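Local structure of enoyl-[acyl-carrier-protein] reductase [FMN] (Thermotoga maritima, 5GVJ) at residues Glu14-Leu18 against Ile294-Leu298; Phe68-Leu74 against Val91-Gly97. The protein probably reduces enoyl groups carried on acyl-carrier protein in fatty-acid synthesis, as an FMN-dependent, NADH-using oxidoreductase of the nitronate monooxygenase family. The protein carries 1 engineered substitution. All coordinates share one frame; numbering follows the deposited sequence.

Interaction 1 (Glu14-Leu18 against Ile294-Leu298)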
loop_
_atom_site.group_PDB
_atom_site.type_symbol
_atom_site.label_atom_id
_atom_site.label_comp_id
_atom_site.label_asym_id
_atom_site.label_seq_id
_atom_site.Cartn_x
_atom_site.Cartn_y
_atom_site.Cartn_z
ATOM N N GLU A 14 -10.884 10.551 21.742
ATOM C CA GLU A 14 -12.194 10.222 21.208
ATOM C C GLU A 14 -12.088 9.482 19.877
ATOM O O GLU A 14 -12.879 8.571 19.612
ATOM C CB GLU A 14 -13.008 11.510 21.057
ATOM C CG GLU A 14 -14.426 11.329 20.582
ATOM C CD GLU A 14 -15.197 12.643 20.508
ATOM O OE1 GLU A 14 -14.582 13.721 20.684
ATOM O OE2 GLU A 14 -16.423 12.590 20.277
ATOM N N HIS A 15 -11.130 9.861 19.024
ATOM C CA HIS A 15 -11.099 9.288 17.687
ATOM C C HIS A 15 -9.756 8.614 17.434
ATOM O O HIS A 15 -8.721 9.116 17.875
ATOM C CB HIS A 15 -11.325 10.344 16.586
ATOM C CG HIS A 15 -12.488 11.249 16.838
ATOM N ND1 HIS A 15 -13.783 10.790 16.917
ATOM C CD2 HIS A 15 -12.548 12.591 17.026
ATOM C CE1 HIS A 15 -14.594 11.809 17.148
ATOM N NE2 HIS A 15 -13.871 12.911 17.216
ATOM N N PRO A 16 -9.741 7.489 16.697
ATOM C CA PRO A 16 -8.491 6.742 16.456
ATOM C C PRO A 16 -7.684 7.329 15.300
ATOM O O PRO A 16 -7.363 6.648 14.324
ATOM C CB PRO A 16 -9.018 5.336 16.141
ATOM C CG PRO A 16 -10.305 5.650 15.354
ATOM C CD PRO A 16 -10.909 6.836 16.085
ATOM N N ILE A 17 -7.372 8.620 15.404
ATOM C CA ILE A 17 -6.799 9.401 14.316
ATOM C C ILE A 17 -5.650 10.231 14.873
ATOM O O ILE A 17 -5.851 11.011 15.809
ATOM C CB ILE A 17 -7.862 10.299 13.660
ATOM C CG1 ILE A 17 -8.977 9.429 13.051
ATOM C CG2 ILE A 17 -7.237 11.196 12.602
ATOM C CD1 ILE A 17 -10.168 10.239 12.497
ATOM N N LEU A 18 -4.444 10.043 14.325
ATOM C CA LEU A 18 -3.284 10.848 14.692
ATOM C C LEU A 18 -2.867 11.722 13.516
ATOM O O LEU A 18 -3.044 11.340 12.360
ATOM C CB LEU A 18 -2.068 9.991 15.102
ATOM C CG LEU A 18 -2.118 8.727 15.960
ATOM C CD1 LEU A 18 -0.704 8.380 16.472
ATOM C CD2 LEU A 18 -3.124 8.772 17.078
ATOM N N ILE A 294 -11.982 15.340 10.268
ATOM C CA ILE A 294 -12.301 14.229 11.158
ATOM C C ILE A 294 -13.747 13.784 10.972
ATOM O O ILE A 294 -14.044 12.584 11.009
ATOM C CB ILE A 294 -11.992 14.618 12.619
ATOM C CG1 ILE A 294 -10.484 14.831 12.792
ATOM C CG2 ILE A 294 -12.520 13.546 13.600
ATOM C CD1 ILE A 294 -10.070 15.399 14.130
ATOM N N GLU A 295 -14.674 14.734 10.760
ATOM C CA GLU A 295 -16.067 14.367 10.493
ATOM C C GLU A 295 -16.195 13.527 9.223
ATOM O O GLU A 295 -16.925 12.527 9.191
ATOM C CB GLU A 295 -16.939 15.617 10.359
ATOM C CG GLU A 295 -17.213 16.336 11.662
ATOM C CD GLU A 295 -17.714 17.751 11.437
ATOM O OE1 GLU A 295 -18.277 18.029 10.347
ATOM O OE2 GLU A 295 -17.530 18.590 12.353
ATOM N N ASP A 296 -15.533 13.953 8.147
ATOM C CA ASP A 296 -15.653 13.231 6.880
ATOM C C ASP A 296 -15.015 11.844 6.966
ATOM O O ASP A 296 -15.520 10.887 6.360
ATOM C CB ASP A 296 -15.007 14.034 5.753
ATOM C CG ASP A 296 -15.691 15.369 5.508
ATOM O OD1 ASP A 296 -16.876 15.543 5.885
ATOM O OD2 ASP A 296 -15.026 16.242 4.919
ATOM N N ILE A 297 -13.883 11.728 7.676
ATOM C CA ILE A 297 -13.249 10.416 7.865
ATOM C C ILE A 297 -14.231 9.447 8.503
ATOM O O ILE A 297 -14.430 8.322 8.030
ATOM C CB ILE A 297 -11.983 10.523 8.738
ATOM C CG1 ILE A 297 -10.873 11.374 8.122
ATOM C CG2 ILE A 297 -11.461 9.125 9.100
ATOM C CD1 ILE A 297 -10.821 11.332 6.666
ATOM N N LEU A 298 -14.825 9.863 9.619
ATOM C CA LEU A 298 -15.693 8.980 10.388
ATOM C C LEU A 298 -16.921 8.580 9.583
ATOM O O LEU A 298 -17.355 7.421 9.623
ATOM C CB LEU A 298 -16.093 9.673 11.694
ATOM C CG LEU A 298 -15.178 9.518 12.919
ATOM C CD1 LEU A 298 -13.716 9.406 12.557
ATOM C CD2 LEU A 298 -15.377 10.670 13.910
#
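Ile17 and His15 meet Ile294, Ile297 and Leu298 where the loop and short strand 17-18 that open the TIM barrel pack against the C-terminal helix 290-309. The contact is apolar, buries 238 Å² and contains no hydrogen bond between the segments. CD1 of Ile17 does all the touching for that residue: it lies 3.6 Å from Leu298 CD1 and 3.8 Å from Ile297 CG2, with Ile294 CG2 a little farther off. Ile17 is extended, CG1 anti to its carbonyl carbon (chi1 -62°) and chi2 near 174°, which carries this methyl outward to the helix. The His15 imidazole is sandwiched near its rim. Ile294 CG2 makes a CH-pi contact, 3.9 Å from the centroid of the His15 ring, and the CG methylene of Glu14 covers the opposite face. Between His15 and Ile17, Pro16 centres an inverse gamma turn, and both flanking residues direct their side chains to the helix. Farther out, Phe196 of helix 193-197 touches Ile17 and Ile294, while Met179 of helix 176-185 touches Ile297. Leu298 branches to serve both partners: its CD1 meets Ile17, and its CD2 approaches the imidazole obliquely, 3.4 Å from His15 ND1.

Interaction 2 (Phe68-Leu74 against Val91-Gly97)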
loop_
_atom_site.group_PDB
_atom_site.type_symbol
_atom_site.label_atom_id
_atom_site.label_comp_id
_atom_site.label_asym_id
_atom_site.label_seq_id
_atom_site.Cartn_x
_atom_site.Cartn_y
_atom_site.Cartn_z
ATOM N N PHE A 68 -2.116 14.719 23.848
ATOM C CA PHE A 68 -1.310 15.121 22.711
ATOM C C PHE A 68 -0.014 14.335 22.777
ATOM O O PHE A 68 0.335 13.774 23.820
ATOM C CB PHE A 68 -1.027 16.629 22.729
ATOM C CG PHE A 68 -0.184 17.058 23.901
ATOM C CD1 PHE A 68 -0.765 17.288 25.137
ATOM C CD2 PHE A 68 1.197 17.191 23.775
ATOM C CE1 PHE A 68 0.011 17.662 26.219
ATOM C CE2 PHE A 68 1.976 17.566 24.859
ATOM C CZ PHE A 68 1.382 17.800 26.076
ATOM N N GLY A 69 0.700 14.299 21.658
ATOM C CA GLY A 69 1.981 13.636 21.592
ATOM C C GLY A 69 3.098 14.591 21.212
ATOM O O GLY A 69 2.874 15.722 20.757
ATOM N N VAL A 70 4.321 14.119 21.441
ATOM C CA VAL A 70 5.539 14.744 20.945
ATOM C C VAL A 70 6.306 13.686 20.164
ATOM O O VAL A 70 6.555 12.589 20.681
ATOM C CB VAL A 70 6.419 15.304 22.076
ATOM C CG1 VAL A 70 7.772 15.718 21.515
ATOM C CG2 VAL A 70 5.735 16.494 22.764
ATOM N N ASN A 71 6.676 14.013 18.931
ATOM C CA ASN A 71 7.525 13.150 18.122
ATOM C C ASN A 71 8.984 13.554 18.290
ATOM O O ASN A 71 9.338 14.720 18.110
ATOM C CB ASN A 71 7.130 13.221 16.647
ATOM C CG ASN A 71 7.999 12.335 15.775
ATOM O OD1 ASN A 71 7.997 11.109 15.923
ATOM N ND2 ASN A 71 8.754 12.948 14.872
ATOM N N ILE A 72 9.829 12.582 18.612
ATOM C CA ILE A 72 11.250 12.812 18.836
ATOM C C ILE A 72 12.028 12.072 17.756
ATOM O O ILE A 72 11.777 10.885 17.511
ATOM C CB ILE A 72 11.665 12.344 20.242
ATOM C CG1 ILE A 72 11.043 13.273 21.292
ATOM C CG2 ILE A 72 13.184 12.275 20.370
ATOM C CD1 ILE A 72 11.323 12.868 22.698
ATOM N N ILE A 73 12.955 12.772 17.104
ATOM C CA ILE A 73 13.834 12.163 16.107
ATOM C C ILE A 73 15.095 11.657 16.800
ATOM O O ILE A 73 15.855 12.443 17.378
ATOM C CB ILE A 73 14.188 13.151 14.989
ATOM C CG1 ILE A 73 12.920 13.663 14.309
ATOM C CG2 ILE A 73 15.094 12.469 13.975
ATOM C CD1 ILE A 73 12.093 12.565 13.695
ATOM N N LEU A 74 15.332 10.347 16.708
ATOM C CA LEU A 74 16.379 9.710 17.501
ATOM C C LEU A 74 17.772 10.199 17.127
ATOM O O LEU A 74 18.668 10.204 17.979
ATOM C CB LEU A 74 16.292 8.195 17.343
ATOM C CG LEU A 74 15.076 7.554 18.010
ATOM C CD1 LEU A 74 14.874 6.148 17.479
ATOM C CD2 LEU A 74 15.222 7.542 19.535
ATOM N N VAL A 91 4.339 14.815 29.348
ATOM C CA VAL A 91 3.781 14.595 28.003
ATOM C C VAL A 91 3.078 13.239 27.954
ATOM O O VAL A 91 3.689 12.208 28.301
ATOM C CB VAL A 91 4.890 14.687 26.951
ATOM C CG1 VAL A 91 4.409 14.164 25.625
ATOM C CG2 VAL A 91 5.347 16.148 26.813
ATOM N N PRO A 92 1.803 13.171 27.568
ATOM C CA PRO A 92 1.079 11.895 27.698
ATOM C C PRO A 92 1.545 10.829 26.721
ATOM O O PRO A 92 1.460 9.640 27.049
ATOM C CB PRO A 92 -0.386 12.279 27.433
ATOM C CG PRO A 92 -0.436 13.749 27.452
ATOM C CD PRO A 92 0.925 14.262 27.118
ATOM N N VAL A 93 2.021 11.212 25.537
ATOM C CA VAL A 93 2.320 10.280 24.449
ATOM C C VAL A 93 3.598 10.739 23.763
ATOM O O VAL A 93 3.737 11.920 23.435
ATOM C CB VAL A 93 1.179 10.205 23.415
ATOM C CG1 VAL A 93 1.515 9.160 22.334
ATOM C CG2 VAL A 93 -0.152 9.898 24.091
ATOM N N VAL A 94 4.533 9.817 23.543
ATOM C CA VAL A 94 5.745 10.128 22.792
ATOM C C VAL A 94 5.884 9.132 21.650
ATOM O O VAL A 94 5.825 7.916 21.868
ATOM C CB VAL A 94 7.001 10.141 23.685
ATOM C CG1 VAL A 94 8.260 10.338 22.842
ATOM C CG2 VAL A 94 6.891 11.284 24.703
ATOM N N THR A 95 6.028 9.649 20.431
ATOM C CA THR A 95 6.378 8.845 19.269
ATOM C C THR A 95 7.844 9.080 18.950
ATOM O O THR A 95 8.427 10.098 19.333
ATOM C CB THR A 95 5.518 9.177 18.034
ATOM O OG1 THR A 95 5.815 10.488 17.544
ATOM C CG2 THR A 95 4.031 9.073 18.337
ATOM N N PHE A 96 8.442 8.111 18.255
ATOM C CA PHE A 96 9.844 8.176 17.876
ATOM C C PHE A 96 9.983 7.918 16.387
ATOM O O PHE A 96 9.207 7.160 15.799
ATOM C CB PHE A 96 10.693 7.148 18.632
ATOM C CG PHE A 96 10.928 7.487 20.071
ATOM C CD1 PHE A 96 11.943 8.357 20.433
ATOM C CD2 PHE A 96 10.147 6.921 21.068
ATOM C CE1 PHE A 96 12.175 8.663 21.765
ATOM C CE2 PHE A 96 10.367 7.222 22.391
ATOM C CZ PHE A 96 11.389 8.095 22.743
ATOM N N GLY A 97 10.984 8.553 15.779
ATOM C CA GLY A 97 11.345 8.251 14.414
ATOM C C GLY A 97 12.842 8.052 14.281
ATOM O O GLY A 97 13.632 8.474 15.130
#
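Val70 and Ile72 hydrogen-bond to Val93, Thr95 and Gly97 in a parallel register that sets Val70 beside Val94 and Ile72 beside Phe96, the two strands of a TIM-barrel beta-alpha-beta unit connected through helix 79-88. The segment axes approach to 4.6 Å at 27°. The ladder is tight from Val70 onward: Val70 N reaches Val93 O at 3.0 Å, Ile72 N reaches Thr95 O at 2.9 Å, and Val70 O and Ile72 O accept from Thr95 N and Gly97 N. Leu74 N closes it on Gly97 O, with an N-H...O angle of 169°. On the face bearing Asn71 and Thr95, Thr95 OG1 donates to Asn71 OD1 at 2.8 Å, in the carbonyl plane and on a lone pair. Thr95 OG1 sits between its backbone N and carbonyl carbon (chi1 68°), which brings it across to the amide. The backbone pairing is looser at the start, where Phe68 O and Val93 N stand 3.5 Å apart and Pro92 is partly exposed; side chains make the contact there, Pro92 CD forming a CH-pi contact over the Phe68 ring and Val91 CG2 lying 4.1 Å from Phe68 CE2. At the other end, also partly exposed, Leu74 CD2 comes 3.5 Å from Phe96 CD1. Val70, Ile72 and Val94 pack on helix 79-88, Phe96 meets helix 102-110, Phe68 rests on helix 50-63, and strand 41-44 continues the sheet beyond Gly69 and Asn71.

From the N terminus, after a short helix, 6-11, the chain reaches 14-18, which leads into the opening strand of the barrel; its helix partner 294-298 arrives only 276 residues later. Interaction 1 therefore closes a loop spanning nearly the whole barrel. Interaction 2 is nested inside it: 68-74 is met by 91-97 after a short crossover of 16 residues, ten of them helical. The first joins the start of the fold to its C-terminal helix; the second joins consecutive strands of the same parallel sheet. Their centres lie 20 Å apart, and their nearest atoms about 5 Å, without touching. The side chains of Ile17 and Thr95 lie about 7 Å and about 5 Å from that of Gln191, which binds FMN in this protein although none is bound to this chain here.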